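Local coordinates for protein putative hydrolase (Burkholderia cenocepacia, PDB 4X00) that probably hydrolyses ester bonds, perhaps of aryl esters, as a serine hydrolase of the alpha/beta-hydrolase fold, at residues A171-R174 against L175-R179; S187-L190 against A191-A194; F269-D272 against L273-V277. All blocks are in the same frame, centred on the assembly; numbering follows the deposited sequence. Where two conformers were deposited one is given.

Contacts 1 and 2 adjoin in the helical insertion between strands 132-136 and 222-227, the usual place of the cap in this fold; contact 3 belongs to the sheet-bearing body. Leu173 and Phe177 of contact 1 pack on Leu189 and Leu190 of contact 2: Leu173 CD2 lies 3.5 Å from Leu190 N, and Phe177 CZ lies 4.0 Å from Leu189 CD1. The centres of contacts 1 and 2 are about 12 Å apart. Contact 3, on C-terminal helix 266-280, touches neither; its centre is about 24 Å from that of contact 1 and about 27 Å from that of contact 2. Contact 1 comes up against the putative Ser112-His259-Asp230 triad through the side chain of Cys176.

Contact 1: A171-R174 against L175-R179; sequences AFLR and LCFHR. With EDO (1,2-ethanediol), chain K.
Cys176 SG approaches the Phe172 ring obliquely, 3.9 Å from CE2, in a sulfur-aromatic contact. One residue on, Phe177 runs alongside Leu173, both side chains pointing the same way, with Leu173 CD1 4.1 Å from Phe177 CE2. CG of Phe177 is anti to the carbonyl carbon (chi1 -56°), which lays the ring back beside the helix end; its CD2 sits 3.3 Å from Leu173 O, while Arg174 O lies at the ring edge. The backbone sets these positions. Leu175 N still reaches Ala171 O (3.0 Å), an i to i-4 bond, but Cys176 N turns to Leu173 O at 3.0 Å, meeting it from above the carbonyl plane. A type I turn from Arg174 to Phe177 follows, closed by a weak bond from Phe177 N to Arg174 O. Beyond it, O2 of an ethanediol donates to Arg179 O at 2.8 Å. Outside the segment, Phe172 packs on Met157 and Leu232, and Glu264 OE1 receives the N-H groups of His178 and Arg179. Such tightening into a beta turn is a common way for a helix to end, here at the close of helix 162-174 in the probable cap of an alpha/beta hydrolase.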
loop_
_atom_site.group_PDB
_atom_site.type_symbol
_atom_site.label_atom_id
_atom_site.label_comp_id
_atom_site.label_asym_id
_atom_site.label_seq_id
_atom_site.Cartn_x
_atom_site.Cartn_y
_atom_site.Cartn_z
ATOM N N ALA A 171 -5.233 -18.176 3.423
ATOM C CA ALA A 171 -6.111 -17.660 4.475
ATOM C C ALA A 171 -5.936 -16.140 4.651
ATOM O O ALA A 171 -6.913 -15.397 4.845
ATOM C CB ALA A 171 -5.836 -18.399 5.799
ATOM N N PHE A 172 -4.697 -15.666 4.583
ATOM C CA PHE A 172 -4.454 -14.230 4.674
ATOM C C PHE A 172 -5.156 -13.498 3.527
ATOM O O PHE A 172 -5.747 -12.430 3.724
ATOM C CB PHE A 172 -2.947 -13.968 4.637
ATOM C CG PHE A 172 -2.604 -12.520 4.713
ATOM C CD1 PHE A 172 -2.470 -11.923 5.949
ATOM C CD2 PHE A 172 -2.383 -11.767 3.565
ATOM C CE1 PHE A 172 -2.149 -10.561 6.049
ATOM C CE2 PHE A 172 -2.036 -10.399 3.665
ATOM C CZ PHE A 172 -1.929 -9.812 4.916
ATOM N N LEU A 173 -5.036 -14.022 2.312
ATOM C CA LEU A 173 -5.664 -13.343 1.167
ATOM C C LEU A 173 -7.182 -13.318 1.356
ATOM O O LEU A 173 -7.834 -12.308 1.037
ATOM C CB LEU A 173 -5.299 -14.031 -0.148
ATOM C CG LEU A 173 -5.782 -13.335 -1.438
ATOM C CD1 LEU A 173 -5.253 -11.918 -1.542
ATOM C CD2 LEU A 173 -5.372 -14.148 -2.640
ATOM N N ARG A 174 -7.787 -14.390 1.892
ATOM C CA ARG A 174 -9.231 -14.365 2.155
ATOM C C ARG A 174 -9.583 -13.276 3.159
ATOM O O ARG A 174 -10.640 -12.647 3.044
ATOM C CB ARG A 174 -9.703 -15.722 2.668
ATOM C CG ARG A 174 -9.730 -16.803 1.610
ATOM C CD ARG A 174 -10.818 -16.524 0.582
ATOM N NE ARG A 174 -10.883 -17.564 -0.447
ATOM C CZ ARG A 174 -11.546 -17.440 -1.594
ATOM N NH1 ARG A 174 -12.206 -16.314 -1.871
ATOM N NH2 ARG A 174 -11.550 -18.451 -2.459
ATOM N N LEU A 175 -8.700 -13.040 4.130
ATOM C CA LEU A 175 -8.925 -12.001 5.134
ATOM C C LEU A 175 -8.799 -10.600 4.541
ATOM O O LEU A 175 -9.129 -9.625 5.213
ATOM C CB LEU A 175 -7.938 -12.167 6.293
ATOM C CG LEU A 175 -8.295 -13.373 7.176
ATOM C CD1 LEU A 175 -7.094 -13.642 8.105
ATOM C CD2 LEU A 175 -9.580 -13.157 7.984
ATOM N N CYS A 176 -8.318 -10.475 3.309
ATOM C CA CYS A 176 -8.166 -9.155 2.714
ATOM C C CYS A 176 -9.504 -8.592 2.212
ATOM O O CYS A 176 -9.541 -7.445 1.763
ATOM C CB CYS A 176 -7.159 -9.202 1.558
ATOM S SG CYS A 176 -5.423 -9.313 2.077
ATOM N N PHE A 177 -10.578 -9.391 2.258
ATOM C CA PHE A 177 -11.850 -8.967 1.666
ATOM C C PHE A 177 -13.005 -9.220 2.594
ATOM O O PHE A 177 -13.018 -10.234 3.309
ATOM C CB PHE A 177 -12.145 -9.722 0.370
ATOM C CG PHE A 177 -11.055 -9.592 -0.656
ATOM C CD1 PHE A 177 -11.025 -8.507 -1.519
ATOM C CD2 PHE A 177 -10.034 -10.545 -0.754
ATOM C CE1 PHE A 177 -10.014 -8.368 -2.442
ATOM C CE2 PHE A 177 -9.041 -10.406 -1.685
ATOM C CZ PHE A 177 -9.015 -9.333 -2.528
ATOM N N HIS A 178 -13.994 -8.327 2.569
ATOM C CA HIS A 178 -15.334 -8.685 3.048
ATOM C C HIS A 178 -16.164 -9.183 1.874
ATOM O O HIS A 178 -16.731 -10.273 1.946
ATOM C CB HIS A 178 -16.016 -7.495 3.723
ATOM C CG HIS A 178 -17.376 -7.816 4.240
ATOM N ND1 HIS A 178 -17.591 -8.734 5.243
ATOM C CD2 HIS A 178 -18.593 -7.336 3.896
ATOM C CE1 HIS A 178 -18.887 -8.806 5.498
ATOM N NE2 HIS A 178 -19.516 -7.968 4.694
ATOM N N ARG A 179 -16.253 -8.370 0.814
ATOM C CA ARG A 179 -16.884 -8.761 -0.455
ATOM C C ARG A 179 -15.836 -9.596 -1.209
ATOM O O ARG A 179 -14.905 -9.036 -1.766
ATOM C CB ARG A 179 -17.305 -7.523 -1.288
ATOM C CG ARG A 179 -18.305 -6.525 -0.667
ATOM C CD ARG A 179 -18.688 -5.453 -1.715
ATOM N NE ARG A 179 -19.751 -4.553 -1.286
ATOM C CZ ARG A 179 -20.289 -3.607 -2.063
ATOM N NH1 ARG A 179 -19.853 -3.421 -3.310
ATOM N NH2 ARG A 179 -21.256 -2.848 -1.592
HETATM C C1 EDO K . -13.144 -7.364 -5.991
HETATM O O1 EDO K . -12.390 -8.169 -6.873
HETATM C C2 EDO K . -13.408 -7.923 -4.603
HETATM O O2 EDO K . -14.803 -7.810 -4.307
#

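Contact 2: S187-L190 against A191-A194; sequences SLLL and ANAA
The C-terminal half of helix 183-194 holds this contact, two successive turns joined by four i to i-4 backbone bonds. Ala191 N reaches Ser187 O in a nearly straight bond (3.1 Å, N-H...O 170°), and Asn192 N meets Leu188 O at 2.9 Å. Ala193 N bonds to Leu189 O, also at 2.9 Å, and Ala194 N to Leu190 O at 3.1 Å. Leu189 O has a second donor: a water gives it a hydrogen bond of 2.8 Å and accepts one from Asn192 ND2 at 2.9 Å, so two bonds grip this carbonyl oxygen and the amide is tied back to the preceding turn. The Asn192 side chain leaves with CG anti to its own N (chi1 -173°), which carries the amide to where ND2 meets this water and OD1 pairs with Ser46 OG, in the loop after strand 36-40. In the alpha/beta-hydrolase fold, helices inserted between strands of the central sheet commonly form a cap, and this one lies in the chain between strands 132-136 and 222-227. Its buried face carries Leu189, Asn192 and Ala193: Leu189 packs on Asn49, Asn192 on Leu48, and the small Ala193 on Leu44, while Leu190, partly exposed, leans on Arg170 of helix 162-174. The methyl of Ala193 sits 3.5 Å from both Leu189 O and Leu190 O, close against the carbonyls of the preceding turn. On the outer side, Ser187 OG bonds back to Thr184 O within the same helix.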
loop_
_atom_site.group_PDB
_atom_site.type_symbol
_atom_site.label_atom_id
_atom_site.label_comp_id
_atom_site.label_asym_id
_atom_site.label_seq_id
_atom_site.Cartn_x
_atom_site.Cartn_y
_atom_site.Cartn_z
ATOM N N SER A 187 -7.880 -16.371 -7.707
ATOM C CA SER A 187 -6.803 -17.283 -8.093
ATOM C C SER A 187 -5.592 -16.495 -8.622
ATOM O O SER A 187 -4.444 -16.899 -8.394
ATOM C CB SER A 187 -7.285 -18.288 -9.138
ATOM O OG SER A 187 -7.409 -17.694 -10.409
ATOM N N LEU A 188 -5.822 -15.393 -9.341
ATOM C CA LEU A 188 -4.723 -14.568 -9.865
ATOM C C LEU A 188 -3.965 -13.963 -8.688
ATOM O O LEU A 188 -2.728 -14.015 -8.617
ATOM C CB LEU A 188 -5.278 -13.478 -10.782
ATOM C CG LEU A 188 -4.227 -12.509 -11.291
ATOM C CD1 LEU A 188 -3.185 -13.224 -12.133
ATOM C CD2 LEU A 188 -4.920 -11.375 -12.095
ATOM N N LEU A 189 -4.698 -13.403 -7.727
ATOM C CA LEU A 189 -4.065 -12.785 -6.564
ATOM C C LEU A 189 -3.398 -13.820 -5.656
ATOM O O LEU A 189 -2.415 -13.509 -4.999
ATOM C CB LEU A 189 -5.084 -11.929 -5.782
ATOM C CG LEU A 189 -5.603 -10.687 -6.521
ATOM C CD1 LEU A 189 -6.575 -9.945 -5.614
ATOM C CD2 LEU A 189 -4.422 -9.789 -6.906
ATOM N N LEU A 190 -3.908 -15.047 -5.651
ATOM C CA LEU A 190 -3.309 -16.128 -4.858
ATOM C C LEU A 190 -1.923 -16.509 -5.417
ATOM O O LEU A 190 -0.933 -16.591 -4.683
ATOM C CB LEU A 190 -4.237 -17.336 -4.845
ATOM C CG LEU A 190 -3.785 -18.456 -3.908
ATOM C CD1 LEU A 190 -3.826 -17.985 -2.458
ATOM C CD2 LEU A 190 -4.731 -19.628 -4.152
ATOM N N ALA A 191 -1.850 -16.704 -6.731
ATOM C CA ALA A 191 -0.563 -16.999 -7.388
ATOM C C ALA A 191 0.399 -15.811 -7.226
ATOM O O ALA A 191 1.600 -15.959 -6.943
ATOM C CB ALA A 191 -0.799 -17.320 -8.844
ATOM N N ASN A 192 -0.150 -14.604 -7.369
ATOM C CA ASN A 192 0.591 -13.377 -7.168
ATOM C C ASN A 192 1.219 -13.304 -5.772
ATOM O O ASN A 192 2.407 -12.932 -5.615
ATOM C CB ASN A 192 -0.395 -12.223 -7.417
ATOM C CG ASN A 192 0.245 -10.845 -7.423
ATOM O OD1 ASN A 192 1.083 -10.535 -8.271
ATOM N ND2 ASN A 192 -0.227 -9.966 -6.527
ATOM N N ALA A 193 0.449 -13.695 -4.755
ATOM C CA ALA A 193 0.938 -13.690 -3.379
ATOM C C ALA A 193 2.062 -14.704 -3.212
ATOM O O ALA A 193 2.978 -14.464 -2.435
ATOM C CB ALA A 193 -0.180 -14.022 -2.417
ATOM N N ALA A 194 1.988 -15.845 -3.918
ATOM C CA ALA A 194 3.023 -16.877 -3.786
ATOM C C ALA A 194 4.375 -16.430 -4.325
ATOM O O ALA A 194 5.390 -17.059 -4.007
ATOM C CB ALA A 194 2.580 -18.143 -4.480
HETATM O O HOH W 1 -1.687 -10.902 -4.245
#

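Contact 3: F269-D272 against L273-V277; sequences FNRD and LSDFV. With EDO (1,2-ethanediol), chain H; EDO (1,2-ethanediol), chain J.
Regular i to i-4 bonds link Phe269-Asp272 to Leu273-Phe276, with Leu273 N to Phe269 O the shortest at 2.8 Å. On the buried side Phe269 CE2 touches Leu273 CD2 at 4.1 Å; the methyl approaches the ring obliquely. With CG anti to the backbone N in both (chi1 -178° and 174°), the two side chains reach from successive turns toward the sheet. Helix 266-280 is the C-terminal helix that packs on the central sheet of the alpha/beta-hydrolase fold: Phe269 lies on Val136 and Leu225, Leu273 on Val134 and Val109. The outer side is polar. Arg271 NH2 forms a salt bridge with neighbouring Asp272 OD1 (3.1 Å), met from above the carboxylate plane. A bend at chi3 (73°) folds the arginine back to this neighbour. One water joins all three charged groups, accepting from Arg271 NE and donating to Asp272 OD1 and to Asp275 OD2, each at 2.7 Å. It thus bridges Arg271 NE and Asp275 OD2, which are 4.5 Å apart, beyond a direct salt bridge. Asp272 OD2 is hydrogen-bonded to Tyr254 OH and, at 2.6 Å, takes a bond from O2 of an ethanediol; a second ethanediol donates through O1 to Asp275 OD1 (2.7 Å).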
loop_
_atom_site.group_PDB
_atom_site.type_symbol
_atom_site.label_atom_id
_atom_site.label_comp_id
_atom_site.label_asym_id
_atom_site.label_seq_id
_atom_site.Cartn_x
_atom_site.Cartn_y
_atom_site.Cartn_z
ATOM N N PHE A 269 -14.502 4.016 -4.734
ATOM C CA PHE A 269 -13.108 4.324 -4.451
ATOM C C PHE A 269 -12.531 5.270 -5.490
ATOM O O PHE A 269 -11.844 6.231 -5.142
ATOM C CB PHE A 269 -12.291 3.033 -4.381
ATOM C CG PHE A 269 -10.842 3.280 -4.047
ATOM C CD1 PHE A 269 -10.442 3.395 -2.728
ATOM C CD2 PHE A 269 -9.916 3.482 -5.057
ATOM C CE1 PHE A 269 -9.120 3.671 -2.410
ATOM C CE2 PHE A 269 -8.583 3.754 -4.738
ATOM C CZ PHE A 269 -8.212 3.884 -3.426
ATOM N N ASN A 270 -12.795 4.992 -6.764
ATOM C CA ASN A 270 -12.207 5.806 -7.821
ATOM C C ASN A 270 -12.777 7.212 -7.809
ATOM O O ASN A 270 -12.076 8.172 -8.155
ATOM C CB ASN A 270 -12.431 5.159 -9.181
ATOM C CG ASN A 270 -11.654 3.873 -9.333
ATOM O OD1 ASN A 270 -10.811 3.545 -8.486
ATOM N ND2 ASN A 270 -11.895 3.162 -10.428
ATOM N N ARG A 271 -14.059 7.333 -7.458
ATOM C CA ARG A 271 -14.673 8.644 -7.255
ATOM C C ARG A 271 -13.976 9.399 -6.110
ATOM O O ARG A 271 -13.557 10.551 -6.269
ATOM C CB ARG A 271 -16.169 8.457 -6.947
ATOM C CG ARG A 271 -16.917 9.791 -6.868
ATOM C CD ARG A 271 -18.257 9.622 -6.119
ATOM N NE ARG A 271 -18.017 9.445 -4.693
ATOM C CZ ARG A 271 -18.683 8.605 -3.889
ATOM N NH1 ARG A 271 -19.692 7.869 -4.354
ATOM N NH2 ARG A 271 -18.339 8.494 -2.612
ATOM N N ASP A 272 -13.833 8.740 -4.954
ATOM C CA ASP A 272 -13.158 9.380 -3.826
ATOM C C ASP A 272 -11.718 9.758 -4.162
ATOM O O ASP A 272 -11.246 10.828 -3.763
ATOM C CB ASP A 272 -13.187 8.448 -2.614
ATOM C CG ASP A 272 -14.536 8.395 -1.924
ATOM O OD1 ASP A 272 -15.407 9.288 -2.134
ATOM O OD2 ASP A 272 -14.720 7.458 -1.129
ATOM N N LEU A 273 -11.015 8.890 -4.882
ATOM C CA LEU A 273 -9.617 9.160 -5.214
ATOM C C LEU A 273 -9.514 10.346 -6.154
ATOM O O LEU A 273 -8.726 11.285 -5.912
ATOM C CB LEU A 273 -8.967 7.918 -5.833
ATOM C CG LEU A 273 -7.539 8.148 -6.338
ATOM C CD1 LEU A 273 -6.602 8.649 -5.194
ATOM C CD2 LEU A 273 -6.987 6.861 -6.958
ATOM N N SER A 274 -10.328 10.360 -7.208
ATOM C CA SER A 274 -10.229 11.480 -8.150
ATOM C C SER A 274 -10.601 12.799 -7.457
ATOM O O SER A 274 -9.928 13.815 -7.654
ATOM C CB SER A 274 -11.117 11.233 -9.376
ATOM O OG SER A 274 -10.980 12.305 -10.302
ATOM N N ASP A 275 -11.634 12.756 -6.611
ATOM C CA ASP A 275 -12.035 13.955 -5.878
ATOM C C ASP A 275 -10.916 14.428 -4.954
ATOM O O ASP A 275 -10.670 15.619 -4.847
ATOM C CB ASP A 275 -13.314 13.697 -5.071
ATOM C CG ASP A 275 -14.536 13.535 -5.954
ATOM O OD1 ASP A 275 -14.430 13.787 -7.175
ATOM O OD2 ASP A 275 -15.601 13.166 -5.424
ATOM N N PHE A 276 -10.224 13.499 -4.290
ATOM C CA PHE A 276 -9.152 13.870 -3.403
ATOM C C PHE A 276 -8.007 14.531 -4.188
ATOM O O PHE A 276 -7.459 15.581 -3.778
ATOM C CB PHE A 276 -8.620 12.639 -2.666
ATOM C CG PHE A 276 -7.410 12.939 -1.827
ATOM C CD1 PHE A 276 -7.568 13.494 -0.565
ATOM C CD2 PHE A 276 -6.115 12.724 -2.294
ATOM C CE1 PHE A 276 -6.489 13.822 0.240
ATOM C CE2 PHE A 276 -4.998 13.035 -1.489
ATOM C CZ PHE A 276 -5.188 13.580 -0.221
ATOM N N VAL A 277 -7.644 13.943 -5.327
ATOM C CA VAL A 277 -6.556 14.494 -6.110
ATOM C C VAL A 277 -6.919 15.885 -6.606
ATOM O O VAL A 277 -6.121 16.815 -6.503
ATOM C CB VAL A 277 -6.181 13.555 -7.303
ATOM C CG1 VAL A 277 -5.152 14.229 -8.209
ATOM C CG2 VAL A 277 -5.675 12.191 -6.757
HETATM C C1 EDO H . -17.956 8.130 2.179
HETATM O O1 EDO H . -19.287 7.984 1.632
HETATM C C2 EDO H . -16.891 8.298 1.099
HETATM O O2 EDO H . -17.101 7.412 -0.004
HETATM C C1 EDO J . -14.650 17.333 -7.562
HETATM O O1 EDO J . -14.682 16.145 -8.360
HETATM C C2 EDO J . -15.646 17.239 -6.408
HETATM O O2 EDO J . -16.993 17.372 -6.889
HETATM O O HOH W 2 -16.387 11.471 -3.410
#